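Local coordinates for spindle pole body-associated protein VIK1 (Candida glabrata, PDB 4GKP) that partners the motor protein Kar3 as a noncatalytic subunit with a kinesin motor-like fold and probably binds microtubules, at residues D63-L77 against T96-Y108. Sequence-based numbering, arbitrary orientation.
Sequences DLFKEDLHVYIDFCL and TFEKLLAFFKNNY
An aromatic cluster of Phe65, His70 and Phe103 joins the 3-10 turn 64-66 and helix 68-77 to helix 96-107, on one side of the central sheet of the motor homology domain. Phe103 reaches across with CG anti to its own backbone N (chi1 175°) and presents the CE1-CZ edge of its ring to the face of His70; this T-shaped pair has centroids 5.0 Å apart. A flat imidazole suits this boundary position, where it can lie against an aromatic edge and remain partly solvent-exposed. Over a face of Phe103 sits CB of Phe65 in a CH-pi contact, 4.1 Å from the ring centroid, while the Phe65 ring slides past nearly parallel with little overlap. Ile73 CD1 adds an apolar contact 3.7 Å from Phe103 CE2.

In this kinesin-like fold strand 83-88 runs in the chain between the two helices, and its Leu85 touches Phe65. The Phe65 ring packs against the first turn of helix 96-107, its CZ 3.6 Å from Leu100 CD1 and its CE2 edge at the carbonyl O of Thr96. An Asx turn, Phe65 N donating to Asp63 OD1, shapes the backbone at Phe65, and the aliphatic part of Lys99 crosses the Asp63 carboxylate obliquely, CD 3.8 Å from OD2.

At the other end Tyr108 OH donates to the anti lone pair of Asp74 OD1 (2.7 Å), giving the hydroxyl of the buried tyrosine a polar partner; Asp74 OD2 forms a salt bridge with Lys78. Leu77 CD1 covers one face of the phenol, 3.8 Å from its centroid, and Asn107 CB lies over the opposite face.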
ATOM      1  N   ASP A  63       4.295   2.686  13.678  1.00 55.33           N
ATOM      2  CA  ASP A  63       4.029   1.501  12.880  1.00 47.84           C
ATOM      3  C   ASP A  63       2.554   1.547  12.565  1.00 42.96           C
ATOM      4  O   ASP A  63       1.744   1.408  13.464  1.00 43.11           O
ATOM      5  CB  ASP A  63       4.361   0.246  13.703  1.00 48.64           C
ATOM      6  CG  ASP A  63       4.080  -1.067  12.957  1.00 45.85           C
ATOM      7  OD1 ASP A  63       3.523  -1.067  11.838  1.00 40.98           O
ATOM      8  OD2 ASP A  63       4.422  -2.119  13.525  1.00 45.33           O
ATOM      9  N   LEU A  64       2.212   1.747  11.293  1.00 42.11           N
ATOM     10  CA  LEU A  64       0.816   1.889  10.862  1.00 41.82           C
ATOM     11  C   LEU A  64       0.036   0.596  10.995  1.00 38.57           C
ATOM     12  O   LEU A  64      -1.182   0.612  10.964  1.00 40.13           O
ATOM     13  CB  LEU A  64       0.745   2.340   9.404  1.00 45.95           C
ATOM     14  CG  LEU A  64       1.530   3.594   9.023  1.00 52.21           C
ATOM     15  CD1 LEU A  64       2.046   3.497   7.591  1.00 52.02           C
ATOM     16  CD2 LEU A  64       0.686   4.842   9.245  1.00 50.71           C
ATOM     17  N   PHE A  65       0.744  -0.522  11.122  1.00 39.06           N
ATOM     18  CA  PHE A  65       0.113  -1.839  11.183  1.00 40.65           C
ATOM     19  C   PHE A  65      -0.362  -2.211  12.594  1.00 43.56           C
ATOM     20  O   PHE A  65      -0.997  -3.239  12.789  1.00 46.68           O
ATOM     21  CB  PHE A  65       1.018  -2.901  10.531  1.00 36.55           C
ATOM     22  CG  PHE A  65       1.376  -2.576   9.097  1.00 33.16           C
ATOM     23  CD1 PHE A  65       0.429  -2.676   8.094  1.00 32.32           C
ATOM     24  CD2 PHE A  65       2.646  -2.142   8.763  1.00 32.07           C
ATOM     25  CE1 PHE A  65       0.737  -2.353   6.781  1.00 31.04           C
ATOM     26  CE2 PHE A  65       2.966  -1.822   7.449  1.00 31.97           C
ATOM     27  CZ  PHE A  65       2.010  -1.928   6.455  1.00 30.79           C
ATOM     28  N   LYS A  66      -0.097  -1.338  13.559  1.00 46.67           N
ATOM     29  CA  LYS A  66      -0.622  -1.482  14.911  1.00 53.28           C
ATOM     30  C   LYS A  66      -1.872  -0.618  15.090  1.00 54.90           C
ATOM     31  O   LYS A  66      -2.433  -0.554  16.187  1.00 57.29           O
ATOM     32  CB  LYS A  66       0.443  -1.103  15.967  1.00 54.23           C
ATOM     33  CG  LYS A  66       1.651  -2.032  16.041  1.00 57.28           C
ATOM     34  CD  LYS A  66       2.647  -1.575  17.105  1.00 60.18           C
ATOM     35  N   GLU A  67      -2.301   0.046  14.017  1.00 53.83           N
ATOM     36  CA  GLU A  67      -3.498   0.901  14.048  1.00 52.10           C
ATOM     37  C   GLU A  67      -4.653   0.277  13.235  1.00 51.15           C
ATOM     38  O   GLU A  67      -4.879  -0.934  13.331  1.00 48.97           O
ATOM     39  CB  GLU A  67      -3.159   2.322  13.587  1.00 51.41           C
ATOM     40  N   ASP A  68      -5.372   1.083  12.446  1.00 46.94           N
ATOM     41  CA  ASP A  68      -6.542   0.609  11.673  1.00 47.64           C
ATOM     42  C   ASP A  68      -6.250  -0.458  10.585  1.00 46.56           C
ATOM     43  O   ASP A  68      -7.135  -1.277  10.237  1.00 44.96           O
ATOM     44  CB  ASP A  68      -7.302   1.794  11.049  1.00 50.76           C
ATOM     45  CG  ASP A  68      -8.360   2.387  11.981  1.00 52.58           C
ATOM     46  OD1 ASP A  68      -8.184   2.304  13.207  1.00 54.05           O
ATOM     47  OD2 ASP A  68      -9.377   2.938  11.484  1.00 56.39           O
ATOM     48  N   LEU A  69      -5.022  -0.441  10.062  1.00 41.68           N
ATOM     49  CA  LEU A  69      -4.606  -1.369   9.005  1.00 39.28           C
ATOM     50  C   LEU A  69      -4.659  -2.824   9.472  1.00 38.17           C
ATOM     51  O   LEU A  69      -5.089  -3.699   8.719  1.00 35.83           O
ATOM     52  CB  LEU A  69      -3.225  -0.988   8.445  1.00 37.96           C
ATOM     53  CG  LEU A  69      -3.180   0.357   7.693  1.00 37.37           C
ATOM     54  CD1 LEU A  69      -1.789   0.701   7.184  1.00 36.96           C
ATOM     55  CD2 LEU A  69      -4.180   0.366   6.548  1.00 38.11           C
ATOM     56  N   HIS A  70      -4.275  -3.050  10.732  1.00 34.98           N
ATOM     57  CA  HIS A  70      -4.312  -4.365  11.373  1.00 34.25           C
ATOM     58  C   HIS A  70      -5.677  -4.966  11.227  1.00 33.53           C
ATOM     59  O   HIS A  70      -5.821  -6.131  10.868  1.00 34.78           O
ATOM     60  CB  HIS A  70      -3.970  -4.230  12.869  1.00 32.31           C
ATOM     61  CG  HIS A  70      -3.816  -5.549  13.600  1.00 33.81           C
ATOM     62  ND1 HIS A  70      -3.352  -5.625  14.861  1.00 34.38           N
ATOM     63  CD2 HIS A  70      -4.084  -6.870  13.202  1.00 34.78           C
ATOM     64  CE1 HIS A  70      -3.322  -6.916  15.256  1.00 34.57           C
ATOM     65  NE2 HIS A  70      -3.767  -7.676  14.239  1.00 35.60           N
ATOM     66  N   VAL A  71      -6.690  -4.165  11.524  1.00 32.48           N
ATOM     67  CA  VAL A  71      -8.078  -4.616  11.528  1.00 34.26           C
ATOM     68  C   VAL A  71      -8.512  -4.898  10.097  1.00 32.66           C
ATOM     69  O   VAL A  71      -9.099  -5.934   9.805  1.00 33.21           O
ATOM     70  CB  VAL A  71      -9.000  -3.571  12.229  1.00 34.54           C
ATOM     71  CG1 VAL A  71     -10.461  -3.987  12.203  1.00 31.64           C
ATOM     72  CG2 VAL A  71      -8.525  -3.349  13.650  1.00 34.16           C
ATOM     73  N   TYR A  72      -8.185  -3.965   9.211  1.00 32.23           N
ATOM     74  CA  TYR A  72      -8.417  -4.130   7.788  1.00 29.17           C
ATOM     75  C   TYR A  72      -7.821  -5.439   7.274  1.00 27.90           C
ATOM     76  O   TYR A  72      -8.534  -6.255   6.708  1.00 28.51           O
ATOM     77  CB  TYR A  72      -7.831  -2.929   7.055  1.00 26.87           C
ATOM     78  CG  TYR A  72      -7.784  -3.091   5.573  1.00 26.49           C
ATOM     79  CD1 TYR A  72      -8.952  -3.199   4.830  1.00 25.91           C
ATOM     80  CD2 TYR A  72      -6.559  -3.146   4.901  1.00 25.62           C
ATOM     81  CE1 TYR A  72      -8.910  -3.330   3.445  1.00 25.93           C
ATOM     82  CE2 TYR A  72      -6.510  -3.277   3.530  1.00 26.44           C
ATOM     83  CZ  TYR A  72      -7.693  -3.371   2.805  1.00 26.34           C
ATOM     84  OH  TYR A  72      -7.642  -3.512   1.433  1.00 26.78           O
ATOM     85  N   ILE A  73      -6.518  -5.636   7.493  1.00 27.40           N
ATOM     86  CA  ILE A  73      -5.798  -6.828   7.038  1.00 26.23           C
ATOM     87  C   ILE A  73      -6.406  -8.108   7.589  1.00 27.22           C
ATOM     88  O   ILE A  73      -6.702  -9.051   6.848  1.00 25.87           O
ATOM     89  CB  ILE A  73      -4.304  -6.773   7.437  1.00 25.55           C
ATOM     90  CG1 ILE A  73      -3.590  -5.668   6.651  1.00 26.83           C
ATOM     91  CG2 ILE A  73      -3.634  -8.134   7.225  1.00 24.55           C
ATOM     92  CD1 ILE A  73      -2.100  -5.524   6.923  1.00 27.80           C
ATOM     93  N   ASP A  74      -6.575  -8.133   8.904  1.00 28.63           N
ATOM     94  CA  ASP A  74      -7.154  -9.262   9.592  1.00 30.49           C
ATOM     95  C   ASP A  74      -8.551  -9.624   9.068  1.00 30.10           C
ATOM     96  O   ASP A  74      -8.900 -10.806   8.987  1.00 31.60           O
ATOM     97  CB  ASP A  74      -7.232  -8.939  11.079  1.00 35.96           C
ATOM     98  CG  ASP A  74      -7.061 -10.151  11.931  1.00 40.68           C
ATOM     99  OD1 ASP A  74      -5.912 -10.627  12.055  1.00 46.27           O
ATOM    100  OD2 ASP A  74      -8.075 -10.643  12.462  1.00 45.75           O
ATOM    101  N   PHE A  75      -9.348  -8.619   8.708  1.00 27.66           N
ATOM    102  CA  PHE A  75     -10.730  -8.851   8.274  1.00 27.20           C
ATOM    103  C   PHE A  75     -10.735  -9.490   6.877  1.00 26.87           C
ATOM    104  O   PHE A  75     -11.451 -10.458   6.646  1.00 25.93           O
ATOM    105  CB  PHE A  75     -11.558  -7.536   8.317  1.00 26.49           C
ATOM    106  CG  PHE A  75     -13.055  -7.741   8.214  1.00 26.14           C
ATOM    107  CD1 PHE A  75     -13.792  -8.215   9.302  1.00 25.72           C
ATOM    108  CD2 PHE A  75     -13.734  -7.456   7.031  1.00 26.03           C
ATOM    109  CE1 PHE A  75     -15.165  -8.424   9.211  1.00 24.69           C
ATOM    110  CE2 PHE A  75     -15.113  -7.649   6.933  1.00 27.31           C
ATOM    111  CZ  PHE A  75     -15.831  -8.136   8.025  1.00 26.85           C
ATOM    112  N   CYS A  76      -9.921  -8.959   5.958  1.00 26.78           N
ATOM    113  CA  CYS A  76      -9.806  -9.539   4.605  1.00 26.05           C
ATOM    114  C   CYS A  76      -9.336 -11.011   4.649  1.00 25.21           C
ATOM    115  O   CYS A  76      -9.906 -11.879   3.972  1.00 24.12           O
ATOM    116  CB  CYS A  76      -8.889  -8.701   3.720  1.00 24.34           C
ATOM    117  SG  CYS A  76      -9.492  -7.031   3.356  1.00 26.14           S
ATOM    118  N   LEU A  77      -8.329 -11.281   5.475  1.00 25.29           N
ATOM    119  CA  LEU A  77      -7.808 -12.647   5.652  1.00 27.06           C
ATOM    120  C   LEU A  77      -8.867 -13.622   6.155  1.00 29.22           C
ATOM    121  O   LEU A  77      -9.120 -14.658   5.519  1.00 30.54           O
ATOM    122  CB  LEU A  77      -6.556 -12.662   6.541  1.00 24.81           C
ATOM    123  CG  LEU A  77      -5.311 -11.986   5.926  1.00 24.07           C
ATOM    124  CD1 LEU A  77      -4.199 -11.877   6.954  1.00 22.63           C
ATOM    125  CD2 LEU A  77      -4.821 -12.699   4.655  1.00 23.73           C
ATOM    126  N   THR A  96       7.388   1.701   5.740  1.00 40.79           N
ATOM    127  CA  THR A  96       6.215   0.852   5.574  1.00 41.27           C
ATOM    128  C   THR A  96       6.497  -0.617   5.163  1.00 43.68           C
ATOM    129  O   THR A  96       5.947  -1.530   5.777  1.00 43.48           O
ATOM    130  CB  THR A  96       5.212   1.517   4.621  1.00 44.51           C
ATOM    131  OG1 THR A  96       5.113   2.908   4.949  1.00 49.89           O
ATOM    132  CG2 THR A  96       3.818   0.880   4.724  1.00 42.79           C
ATOM    133  N   PHE A  97       7.363  -0.840   4.170  1.00 42.19           N
ATOM    134  CA  PHE A  97       7.681  -2.192   3.700  1.00 41.24           C
ATOM    135  C   PHE A  97       8.271  -3.110   4.772  1.00 40.80           C
ATOM    136  O   PHE A  97       7.854  -4.270   4.902  1.00 39.54           O
ATOM    137  CB  PHE A  97       8.605  -2.152   2.468  1.00 41.64           C
ATOM    138  CG  PHE A  97       8.911  -3.516   1.886  1.00 42.89           C
ATOM    139  CD1 PHE A  97       7.914  -4.270   1.265  1.00 44.43           C
ATOM    140  CD2 PHE A  97      10.191  -4.042   1.948  1.00 45.22           C
ATOM    141  CE1 PHE A  97       8.184  -5.521   0.728  1.00 45.16           C
ATOM    142  CE2 PHE A  97      10.472  -5.294   1.401  1.00 47.71           C
ATOM    143  CZ  PHE A  97       9.468  -6.033   0.792  1.00 45.07           C
ATOM    144  N   GLU A  98       9.233  -2.602   5.538  1.00 42.68           N
ATOM    145  CA  GLU A  98       9.914  -3.403   6.570  1.00 43.46           C
ATOM    146  C   GLU A  98       8.993  -3.748   7.740  1.00 42.41           C
ATOM    147  O   GLU A  98       9.079  -4.845   8.312  1.00 43.85           O
ATOM    148  CB  GLU A  98      11.162  -2.689   7.090  1.00 48.41           C
ATOM    149  CG  GLU A  98      12.128  -2.216   6.006  1.00 56.04           C
ATOM    150  CD  GLU A  98      11.807  -0.819   5.492  1.00 59.13           C
ATOM    151  OE1 GLU A  98      11.626   0.106   6.319  1.00 66.89           O
ATOM    152  OE2 GLU A  98      11.745  -0.639   4.260  1.00 57.95           O
ATOM    153  N   LYS A  99       8.109  -2.813   8.086  1.00 40.92           N
ATOM    154  CA  LYS A  99       7.147  -3.010   9.171  1.00 41.21           C
ATOM    155  C   LYS A  99       6.040  -3.989   8.756  1.00 38.33           C
ATOM    156  O   LYS A  99       5.546  -4.792   9.561  1.00 39.77           O
ATOM    157  CB  LYS A  99       6.567  -1.664   9.614  1.00 44.50           C
ATOM    158  CG  LYS A  99       7.536  -0.803  10.418  1.00 48.56           C
ATOM    159  CD  LYS A  99       7.726  -1.339  11.836  1.00 53.27           C
ATOM    160  CE  LYS A  99       8.805  -0.583  12.602  1.00 56.62           C
ATOM    161  NZ  LYS A  99       8.501   0.872  12.675  1.00 60.70           N
ATOM    162  N   LEU A 100       5.677  -3.922   7.481  1.00 34.30           N
ATOM    163  CA  LEU A 100       4.777  -4.880   6.875  1.00 31.92           C
ATOM    164  C   LEU A 100       5.322  -6.309   7.014  1.00 32.20           C
ATOM    165  O   LEU A 100       4.622  -7.185   7.521  1.00 29.52           O
ATOM    166  CB  LEU A 100       4.554  -4.523   5.414  1.00 28.23           C
ATOM    167  CG  LEU A 100       3.610  -5.446   4.657  1.00 27.23           C
ATOM    168  CD1 LEU A 100       2.206  -5.326   5.221  1.00 24.79           C
ATOM    169  CD2 LEU A 100       3.655  -5.139   3.160  1.00 25.87           C
ATOM    170  N   LEU A 101       6.566  -6.538   6.579  1.00 32.75           N
ATOM    171  CA  LEU A 101       7.209  -7.840   6.790  1.00 34.17           C
ATOM    172  C   LEU A 101       7.167  -8.252   8.257  1.00 32.68           C
ATOM    173  O   LEU A 101       6.775  -9.373   8.570  1.00 35.84           O
ATOM    174  CB  LEU A 101       8.651  -7.873   6.261  1.00 34.54           C
ATOM    175  CG  LEU A 101       8.846  -7.655   4.757  1.00 37.21           C
ATOM    176  CD1 LEU A 101      10.307  -7.806   4.345  1.00 37.00           C
ATOM    177  CD2 LEU A 101       7.961  -8.576   3.942  1.00 35.44           C
ATOM    178  N   ALA A 102       7.532  -7.334   9.150  1.00 32.39           N
ATOM    179  CA  ALA A 102       7.576  -7.619  10.592  1.00 32.12           C
ATOM    180  C   ALA A 102       6.181  -7.942  11.142  1.00 30.74           C
ATOM    181  O   ALA A 102       6.002  -8.880  11.935  1.00 32.79           O
ATOM    182  CB  ALA A 102       8.214  -6.450  11.345  1.00 29.08           C
ATOM    183  N   PHE A 103       5.192  -7.176  10.699  1.00 29.89           N
ATOM    184  CA  PHE A 103       3.794  -7.432  11.068  1.00 29.92           C
ATOM    185  C   PHE A 103       3.331  -8.854  10.707  1.00 29.50           C
ATOM    186  O   PHE A 103       2.668  -9.509  11.511  1.00 29.93           O
ATOM    187  CB  PHE A 103       2.865  -6.357  10.465  1.00 29.59           C
ATOM    188  CG  PHE A 103       1.393  -6.618  10.696  1.00 30.00           C
ATOM    189  CD1 PHE A 103       0.817  -6.417  11.949  1.00 29.69           C
ATOM    190  CD2 PHE A 103       0.589  -7.053   9.659  1.00 29.54           C
ATOM    191  CE1 PHE A 103      -0.526  -6.658  12.161  1.00 29.22           C
ATOM    192  CE2 PHE A 103      -0.759  -7.301   9.862  1.00 29.92           C
ATOM    193  CZ  PHE A 103      -1.313  -7.106  11.114  1.00 31.19           C
ATOM    194  N   PHE A 104       3.658  -9.330   9.508  1.00 28.28           N
ATOM    195  CA  PHE A 104       3.237 -10.693   9.116  1.00 30.07           C
ATOM    196  C   PHE A 104       3.980 -11.767   9.899  1.00 31.37           C
ATOM    197  O   PHE A 104       3.383 -12.793  10.264  1.00 31.35           O
ATOM    198  CB  PHE A 104       3.406 -10.954   7.612  1.00 26.86           C
ATOM    199  CG  PHE A 104       2.514 -10.124   6.738  1.00 25.84           C
ATOM    200  CD1 PHE A 104       1.286  -9.662   7.196  1.00 25.86           C
ATOM    201  CD2 PHE A 104       2.889  -9.835   5.435  1.00 26.68           C
ATOM    202  CE1 PHE A 104       0.456  -8.924   6.374  1.00 26.35           C
ATOM    203  CE2 PHE A 104       2.058  -9.085   4.604  1.00 27.89           C
ATOM    204  CZ  PHE A 104       0.838  -8.629   5.079  1.00 26.72           C
ATOM    205  N   LYS A 105       5.276 -11.536  10.134  1.00 34.11           N
ATOM    206  CA  LYS A 105       6.084 -12.393  11.011  1.00 38.60           C
ATOM    207  C   LYS A 105       5.449 -12.550  12.378  1.00 39.31           C
ATOM    208  O   LYS A 105       5.338 -13.668  12.877  1.00 44.85           O
ATOM    209  CB  LYS A 105       7.519 -11.877  11.179  1.00 41.53           C
ATOM    210  CG  LYS A 105       8.308 -12.622  12.260  1.00 43.03           C
ATOM    211  CD  LYS A 105       9.728 -12.090  12.435  1.00 46.82           C
ATOM    212  CE  LYS A 105      10.769 -13.030  11.848  1.00 45.88           C
ATOM    213  N   ASN A 106       5.006 -11.446  12.969  1.00 39.41           N
ATOM    214  CA  ASN A 106       4.484 -11.495  14.336  1.00 39.39           C
ATOM    215  C   ASN A 106       3.052 -11.988  14.477  1.00 38.00           C
ATOM    216  O   ASN A 106       2.633 -12.296  15.580  1.00 39.37           O
ATOM    217  CB  ASN A 106       4.639 -10.135  15.032  1.00 42.60           C
ATOM    218  CG  ASN A 106       6.089  -9.680  15.115  1.00 44.81           C
ATOM    219  OD1 ASN A 106       6.974 -10.445  15.507  1.00 43.38           O
ATOM    220  ND2 ASN A 106       6.337  -8.425  14.750  1.00 47.47           N
ATOM    221  N   ASN A 107       2.292 -12.067  13.386  1.00 36.71           N
ATOM    222  CA  ASN A 107       0.859 -12.367  13.515  1.00 34.09           C
ATOM    223  C   ASN A 107       0.329 -13.572  12.756  1.00 33.36           C
ATOM    224  O   ASN A 107      -0.655 -14.196  13.175  1.00 33.16           O
ATOM    225  CB  ASN A 107       0.013 -11.137  13.199  1.00 34.26           C
ATOM    226  CG  ASN A 107       0.207 -10.038  14.218  1.00 38.28           C
ATOM    227  OD1 ASN A 107      -0.486  -9.994  15.246  1.00 40.62           O
ATOM    228  ND2 ASN A 107       1.186  -9.171  13.973  1.00 36.57           N
ATOM    229  N   TYR A 108       0.985 -13.924  11.659  1.00 30.81           N
ATOM    230  CA  TYR A 108       0.387 -14.880  10.743  1.00 28.78           C
ATOM    231  C   TYR A 108       1.197 -16.152  10.431  1.00 28.28           C
ATOM    232  O   TYR A 108       0.667 -17.091   9.829  1.00 27.59           O
ATOM    233  CB  TYR A 108      -0.041 -14.136   9.473  1.00 27.54           C
ATOM    234  CG  TYR A 108      -1.060 -13.045   9.748  1.00 28.77           C
ATOM    235  CD1 TYR A 108      -2.343 -13.355  10.244  1.00 28.07           C
ATOM    236  CD2 TYR A 108      -0.754 -11.699   9.508  1.00 28.62           C
ATOM    237  CE1 TYR A 108      -3.278 -12.356  10.481  1.00 28.25           C
ATOM    238  CE2 TYR A 108      -1.681 -10.698   9.751  1.00 27.95           C
ATOM    239  CZ  TYR A 108      -2.936 -11.027  10.233  1.00 29.83           C
ATOM    240  OH  TYR A 108      -3.850 -10.013  10.486  1.00 33.11           O
TER